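Local structure of holo-[acyl-carrier-protein] synthase (Helicobacter pylori, 5XUK) at residues L24-C36 / L65-K77. The protein is an AcpS-type member of the 4'-phosphopantetheinyl transferase superfamily and binds coenzyme A. Residues are numbered along the deposited sequence; the frame is centred on the assembly and turned at random.
Sequences LERFLSPSEIVLC and LSFLDIKISKSPK. With COA (coenzyme A), chain B.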
loop_
_atom_site.group_PDB
_atom_site.type_symbol
_atom_site.label_atom_id
_atom_site.label_comp_id
_atom_site.label_asym_id
_atom_site.label_seq_id
_atom_site.Cartn_x
_atom_site.Cartn_y
_atom_site.Cartn_z
ATOM N N LEU A 24 12.088 14.846 16.105
ATOM C CA LEU A 24 10.804 14.294 16.517
ATOM C C LEU A 24 9.729 15.333 16.654
ATOM O O LEU A 24 8.586 15.117 16.246
ATOM C CB LEU A 24 10.914 13.568 17.853
ATOM C CG LEU A 24 11.350 12.116 17.820
ATOM C CD1 LEU A 24 11.080 11.522 19.199
ATOM C CD2 LEU A 24 10.624 11.348 16.723
ATOM N N GLU A 25 10.087 16.467 17.242
ATOM C CA GLU A 25 9.081 17.439 17.640
ATOM C C GLU A 25 8.592 18.281 16.485
ATOM O O GLU A 25 7.560 18.925 16.591
ATOM C CB GLU A 25 9.594 18.272 18.814
ATOM C CG GLU A 25 9.694 17.425 20.080
ATOM C CD GLU A 25 10.429 18.096 21.225
ATOM O OE1 GLU A 25 10.672 17.402 22.240
ATOM O OE2 GLU A 25 10.772 19.296 21.119
ATOM N N ARG A 26 9.309 18.229 15.368
ATOM C CA ARG A 26 8.823 18.777 14.096
ATOM C C ARG A 26 7.596 18.032 13.566
ATOM O O ARG A 26 6.655 18.666 13.109
ATOM C CB ARG A 26 9.930 18.780 13.029
ATOM C CG ARG A 26 10.978 19.876 13.215
ATOM C CD ARG A 26 12.260 19.577 12.438
ATOM N NE ARG A 26 13.336 20.532 12.730
ATOM C CZ ARG A 26 14.596 20.435 12.292
ATOM N NH1 ARG A 26 15.483 21.367 12.627
ATOM N NH2 ARG A 26 14.982 19.416 11.525
ATOM N N PHE A 27 7.576 16.701 13.621
ATOM C CA PHE A 27 6.398 15.984 13.073
ATOM C C PHE A 27 5.479 15.292 14.070
ATOM O O PHE A 27 4.320 14.991 13.736
ATOM C CB PHE A 27 6.786 15.026 11.924
ATOM C CG PHE A 27 7.528 13.801 12.357
ATOM C CD1 PHE A 27 8.884 13.849 12.590
ATOM C CD2 PHE A 27 6.867 12.574 12.486
ATOM C CE1 PHE A 27 9.568 12.714 12.993
ATOM C CE2 PHE A 27 7.553 11.432 12.873
ATOM C CZ PHE A 27 8.906 11.506 13.132
ATOM N N LEU A 28 5.950 15.067 15.295
ATOM C CA LEU A 28 5.104 14.428 16.314
ATOM C C LEU A 28 4.756 15.388 17.439
ATOM O O LEU A 28 5.631 15.985 18.056
ATOM C CB LEU A 28 5.782 13.164 16.867
ATOM C CG LEU A 28 5.967 12.026 15.849
ATOM C CD1 LEU A 28 6.474 10.765 16.526
ATOM C CD2 LEU A 28 4.662 11.743 15.109
ATOM N N SER A 29 3.461 15.522 17.696
ATOM C CA SER A 29 2.962 16.133 18.919
ATOM C C SER A 29 3.267 15.237 20.121
ATOM O O SER A 29 3.379 14.029 19.948
ATOM C CB SER A 29 1.444 16.240 18.844
ATOM O OG SER A 29 0.871 14.944 19.069
ATOM N N PRO A 30 3.318 15.813 21.351
ATOM C CA PRO A 30 3.598 15.061 22.589
ATOM C C PRO A 30 2.801 13.771 22.776
ATOM O O PRO A 30 3.384 12.762 23.148
ATOM C CB PRO A 30 3.247 16.074 23.687
ATOM C CG PRO A 30 3.665 17.372 23.086
ATOM C CD PRO A 30 3.234 17.265 21.633
ATOM N N SER A 31 1.500 13.808 22.514
ATOM C CA SER A 31 0.660 12.652 22.660
ATOM C C SER A 31 1.056 11.569 21.645
ATOM O O SER A 31 1.055 10.386 21.982
ATOM C CB SER A 31 -0.824 13.033 22.519
ATOM O OG SER A 31 -1.127 13.541 21.233
ATOM N N GLU A 32 1.441 11.982 20.433
ATOM C CA GLU A 32 1.900 11.047 19.398
ATOM C C GLU A 32 3.254 10.483 19.773
ATOM O O GLU A 32 3.569 9.315 19.473
ATOM C CB GLU A 32 1.932 11.724 18.032
ATOM C CG GLU A 32 0.532 12.084 17.576
ATOM C CD GLU A 32 0.501 13.054 16.407
ATOM O OE1 GLU A 32 1.564 13.500 15.982
ATOM O OE2 GLU A 32 -0.604 13.373 15.913
ATOM N N ILE A 33 4.049 11.298 20.454
ATOM C CA ILE A 33 5.329 10.820 21.018
ATOM C C ILE A 33 5.077 9.767 22.118
ATOM O O ILE A 33 5.866 8.839 22.299
ATOM C CB ILE A 33 6.176 11.990 21.581
ATOM C CG1 ILE A 33 6.619 12.914 20.427
ATOM C CG2 ILE A 33 7.405 11.479 22.297
ATOM C CD1 ILE A 33 7.508 14.078 20.837
ATOM N N VAL A 34 3.972 9.897 22.844
ATOM C CA VAL A 34 3.684 8.921 23.872
ATOM C C VAL A 34 3.363 7.601 23.167
ATOM O O VAL A 34 3.964 6.585 23.479
ATOM C CB VAL A 34 2.580 9.394 24.834
ATOM C CG1 VAL A 34 2.126 8.254 25.740
ATOM C CG2 VAL A 34 3.099 10.562 25.666
ATOM N N LEU A 35 2.500 7.655 22.156
ATOM C CA LEU A 35 2.128 6.466 21.361
ATOM C C LEU A 35 3.291 5.629 20.800
ATOM O O LEU A 35 3.203 4.406 20.806
ATOM C CB LEU A 35 1.181 6.862 20.232
ATOM C CG LEU A 35 -0.150 7.419 20.741
ATOM C CD1 LEU A 35 -1.046 7.817 19.567
ATOM C CD2 LEU A 35 -0.833 6.420 21.688
ATOM N N CYS A 36 4.377 6.260 20.367
ATOM C CA CYS A 36 5.501 5.537 19.742
ATOM C C CYS A 36 6.515 4.980 20.700
ATOM O O CYS A 36 7.398 4.198 20.288
ATOM C CB CYS A 36 6.231 6.433 18.726
ATOM S SG CYS A 36 5.110 7.076 17.462
ATOM N N LEU A 65 -0.319 22.169 4.491
ATOM C CA LEU A 65 -0.487 21.090 5.451
ATOM C C LEU A 65 0.844 20.813 6.126
ATOM O O LEU A 65 1.821 20.419 5.483
ATOM C CB LEU A 65 -1.018 19.831 4.772
ATOM C CG LEU A 65 -1.486 18.711 5.709
ATOM C CD1 LEU A 65 -2.756 19.100 6.453
ATOM C CD2 LEU A 65 -1.699 17.433 4.915
ATOM N N SER A 66 0.873 21.073 7.427
ATOM C CA SER A 66 2.018 20.765 8.254
ATOM C C SER A 66 1.876 19.348 8.790
ATOM O O SER A 66 0.779 18.826 8.891
ATOM C CB SER A 66 2.084 21.731 9.445
ATOM O OG SER A 66 3.247 21.473 10.219
ATOM N N PHE A 67 3.002 18.749 9.135
ATOM C CA PHE A 67 3.030 17.550 9.935
ATOM C C PHE A 67 2.131 17.690 11.162
ATOM O O PHE A 67 1.352 16.794 11.459
ATOM C CB PHE A 67 4.462 17.273 10.403
ATOM C CG PHE A 67 5.349 16.641 9.364
ATOM C CD1 PHE A 67 4.972 15.451 8.722
ATOM C CD2 PHE A 67 6.592 17.184 9.071
ATOM C CE1 PHE A 67 5.801 14.852 7.797
ATOM C CE2 PHE A 67 7.426 16.584 8.135
ATOM C CZ PHE A 67 7.028 15.419 7.501
ATOM N N LEU A 68 2.203 18.824 11.857
ATOM C CA LEU A 68 1.431 18.985 13.102
ATOM C C LEU A 68 -0.045 19.287 12.866
ATOM O O LEU A 68 -0.841 19.260 13.810
ATOM C CB LEU A 68 2.052 20.036 14.005
ATOM C CG LEU A 68 3.433 19.648 14.547
ATOM C CD1 LEU A 68 4.060 20.841 15.265
ATOM C CD2 LEU A 68 3.336 18.442 15.476
ATOM N N ASP A 69 -0.436 19.533 11.618
ATOM C CA ASP A 69 -1.872 19.610 11.299
ATOM C C ASP A 69 -2.530 18.222 11.284
ATOM O O ASP A 69 -3.767 18.118 11.265
ATOM C CB ASP A 69 -2.103 20.288 9.952
ATOM C CG ASP A 69 -1.660 21.744 9.943
ATOM O OD1 ASP A 69 -2.035 22.474 10.884
ATOM O OD2 ASP A 69 -0.947 22.149 8.990
ATOM N N ILE A 70 -1.713 17.163 11.266
ATOM C CA ILE A 70 -2.237 15.808 11.175
ATOM C C ILE A 70 -2.086 15.160 12.544
ATOM O O ILE A 70 -0.951 14.976 13.034
ATOM C CB ILE A 70 -1.486 14.971 10.123
ATOM C CG1 ILE A 70 -1.500 15.660 8.750
ATOM C CG2 ILE A 70 -2.110 13.595 10.000
ATOM C CD1 ILE A 70 -0.261 15.358 7.936
ATOM N N LYS A 71 -3.217 14.843 13.165
ATOM C CA LYS A 71 -3.203 14.187 14.471
ATOM C C LYS A 71 -3.457 12.695 14.312
ATOM O O LYS A 71 -4.511 12.309 13.825
ATOM C CB LYS A 71 -4.262 14.790 15.394
ATOM C CG LYS A 71 -4.371 14.104 16.760
ATOM C CD LYS A 71 -5.453 14.756 17.626
ATOM C CE LYS A 71 -6.325 13.749 18.374
ATOM N NZ LYS A 71 -7.722 14.263 18.520
ATOM N N ILE A 72 -2.491 11.870 14.722
ATOM C CA ILE A 72 -2.682 10.423 14.816
ATOM C C ILE A 72 -3.023 10.035 16.266
ATOM O O ILE A 72 -2.378 10.506 17.196
ATOM C CB ILE A 72 -1.408 9.639 14.424
ATOM C CG1 ILE A 72 -0.909 10.033 13.023
ATOM C CG2 ILE A 72 -1.681 8.130 14.482
ATOM C CD1 ILE A 72 0.571 9.760 12.843
ATOM N N SER A 73 -4.028 9.178 16.437
ATOM C CA SER A 73 -4.356 8.548 17.716
ATOM C C SER A 73 -4.678 7.070 17.491
ATOM O O SER A 73 -4.724 6.604 16.348
ATOM C CB SER A 73 -5.549 9.242 18.375
ATOM O OG SER A 73 -6.692 9.240 17.531
ATOM N N LYS A 74 -4.901 6.345 18.587
ATOM C CA LYS A 74 -5.135 4.906 18.548
ATOM C C LYS A 74 -6.492 4.531 19.128
ATOM O O LYS A 74 -6.925 5.096 20.130
ATOM C CB LYS A 74 -4.064 4.171 19.348
ATOM C CG LYS A 74 -2.649 4.228 18.793
ATOM C CD LYS A 74 -2.557 3.788 17.331
ATOM C CE LYS A 74 -1.275 3.029 17.033
ATOM N NZ LYS A 74 -0.217 3.229 18.066
ATOM N N SER A 75 -7.145 3.553 18.501
ATOM C CA SER A 75 -8.372 2.973 19.018
ATOM C C SER A 75 -8.028 2.127 20.248
ATOM O O SER A 75 -6.847 1.874 20.525
ATOM C CB SER A 75 -9.044 2.108 17.942
ATOM O OG SER A 75 -8.435 0.825 17.857
ATOM N N PRO A 76 -9.046 1.675 20.994
ATOM C CA PRO A 76 -8.757 0.746 22.104
ATOM C C PRO A 76 -8.082 -0.562 21.650
ATOM O O PRO A 76 -7.330 -1.165 22.418
ATOM C CB PRO A 76 -10.135 0.461 22.702
ATOM C CG PRO A 76 -10.995 1.602 22.272
ATOM C CD PRO A 76 -10.466 2.060 20.943
ATOM N N LYS A 77 -8.329 -0.978 20.407
ATOM C CA LYS A 77 -7.682 -2.171 19.842
ATOM C C LYS A 77 -6.388 -1.867 19.056
ATOM O O LYS A 77 -5.944 -2.698 18.270
ATOM C CB LYS A 77 -8.671 -2.914 18.937
ATOM C CG LYS A 77 -9.958 -3.335 19.624
ATOM C CD LYS A 77 -11.034 -3.721 18.620
ATOM C CE LYS A 77 -12.296 -4.212 19.315
ATOM N NZ LYS A 77 -12.975 -3.141 20.101
HETATM N N1A COA B . -6.619 -2.407 13.601
HETATM C C2A COA B . -5.890 -1.759 12.667
HETATM N N3A COA B . -4.555 -1.626 12.751
HETATM C C4A COA B . -3.883 -2.127 13.801
HETATM C C5A COA B . -4.615 -2.841 14.855
HETATM C C6A COA B . -6.075 -2.965 14.696
HETATM N N6A COA B . -6.836 -3.614 15.616
HETATM N N7A COA B . -3.703 -3.223 15.763
HETATM C C8A COA B . -2.477 -2.813 15.339
HETATM N N9A COA B . -2.604 -2.143 14.163
HETATM C C1B COA B . -1.517 -1.514 13.406
HETATM C C2B COA B . -0.755 -0.543 14.315
HETATM O O2B COA B . -0.633 0.756 13.738
HETATM C C3B COA B . 0.621 -1.145 14.475
HETATM O O3B COA B . 1.681 -0.195 14.437
HETATM P P3B COA B . 2.068 0.735 15.713
HETATM O O7A COA B . 1.763 -0.129 16.920
HETATM O O8A COA B . 3.550 0.968 15.569
HETATM O O9A COA B . 1.169 1.941 15.504
HETATM C C4B COA B . 0.706 -2.050 13.271
HETATM O O4B COA B . -0.609 -2.524 12.992
HETATM C C5B COA B . 1.663 -3.198 13.485
HETATM O O5B COA B . 2.312 -3.301 12.238
HETATM P P1A COA B . 2.748 -4.688 11.626
HETATM O O1A COA B . 4.078 -4.934 12.308
HETATM O O2A COA B . 2.634 -4.701 10.121
HETATM O O3A COA B . 1.558 -5.608 12.128
HETATM P P2A COA B . 1.757 -7.192 12.242
HETATM O O4A COA B . 1.636 -7.820 10.860
HETATM O O5A COA B . 3.008 -7.434 13.067
HETATM O O6A COA B . 0.455 -7.539 13.144
HETATM C CBP COA B . -1.869 -7.438 13.926
HETATM C CCP COA B . -0.705 -6.694 13.267
HETATM C CDP COA B . -2.485 -6.588 15.027
HETATM C CEP COA B . -2.942 -7.719 12.882
HETATM C CAP COA B . -1.322 -8.737 14.549
HETATM O OAP COA B . -0.742 -8.446 15.825
HETATM C C9P COA B . -2.343 -9.817 14.738
HETATM O O9P COA B . -3.448 -9.567 15.194
HETATM N N8P COA B . -1.938 -11.042 14.397
#
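Glu32 reaches from helix 30-36 to strand 70-74 and illustrates how one buried carboxylate can join a helix to a strand. Its CB points at the strand; Glu32 CG, set beside the backbone N (chi1 -66°), passes 3.3 Å from Ile72 O. The chain then runs extended, bringing Glu32 CD to 3.6 Å from Ile72 N. Glu32 OE2 accepts a hydrogen bond from Ile72 N, 2.7 Å away, the donor standing well out of the carboxylate plane, while OE1 turns back to its own segment and takes a longer bond from the backbone N of Ser29, the N-cap residue of helix 30-36. Lys50 of helix 40-56 forms a salt bridge with OE1 and also donates hydrogen bonds to the carbonyl oxygens of Phe27, Phe67 and Ile70. Strand 70-74 pairs in an antiparallel hairpin with strand 80-84, and the helix crosses it at 40°. Beyond the polar centre, Phe27 lays CB over one face of the Phe67 ring, 3.7 Å from its centroid, and turns its ring edge toward that face, the planes at 60°. Toward the coenzyme A pocket, Leu35 CD1 meets Lys74 CG at 4.0 Å, and Lys74 continues past it until NZ lies 3.2 Å from O9A of coenzyme A.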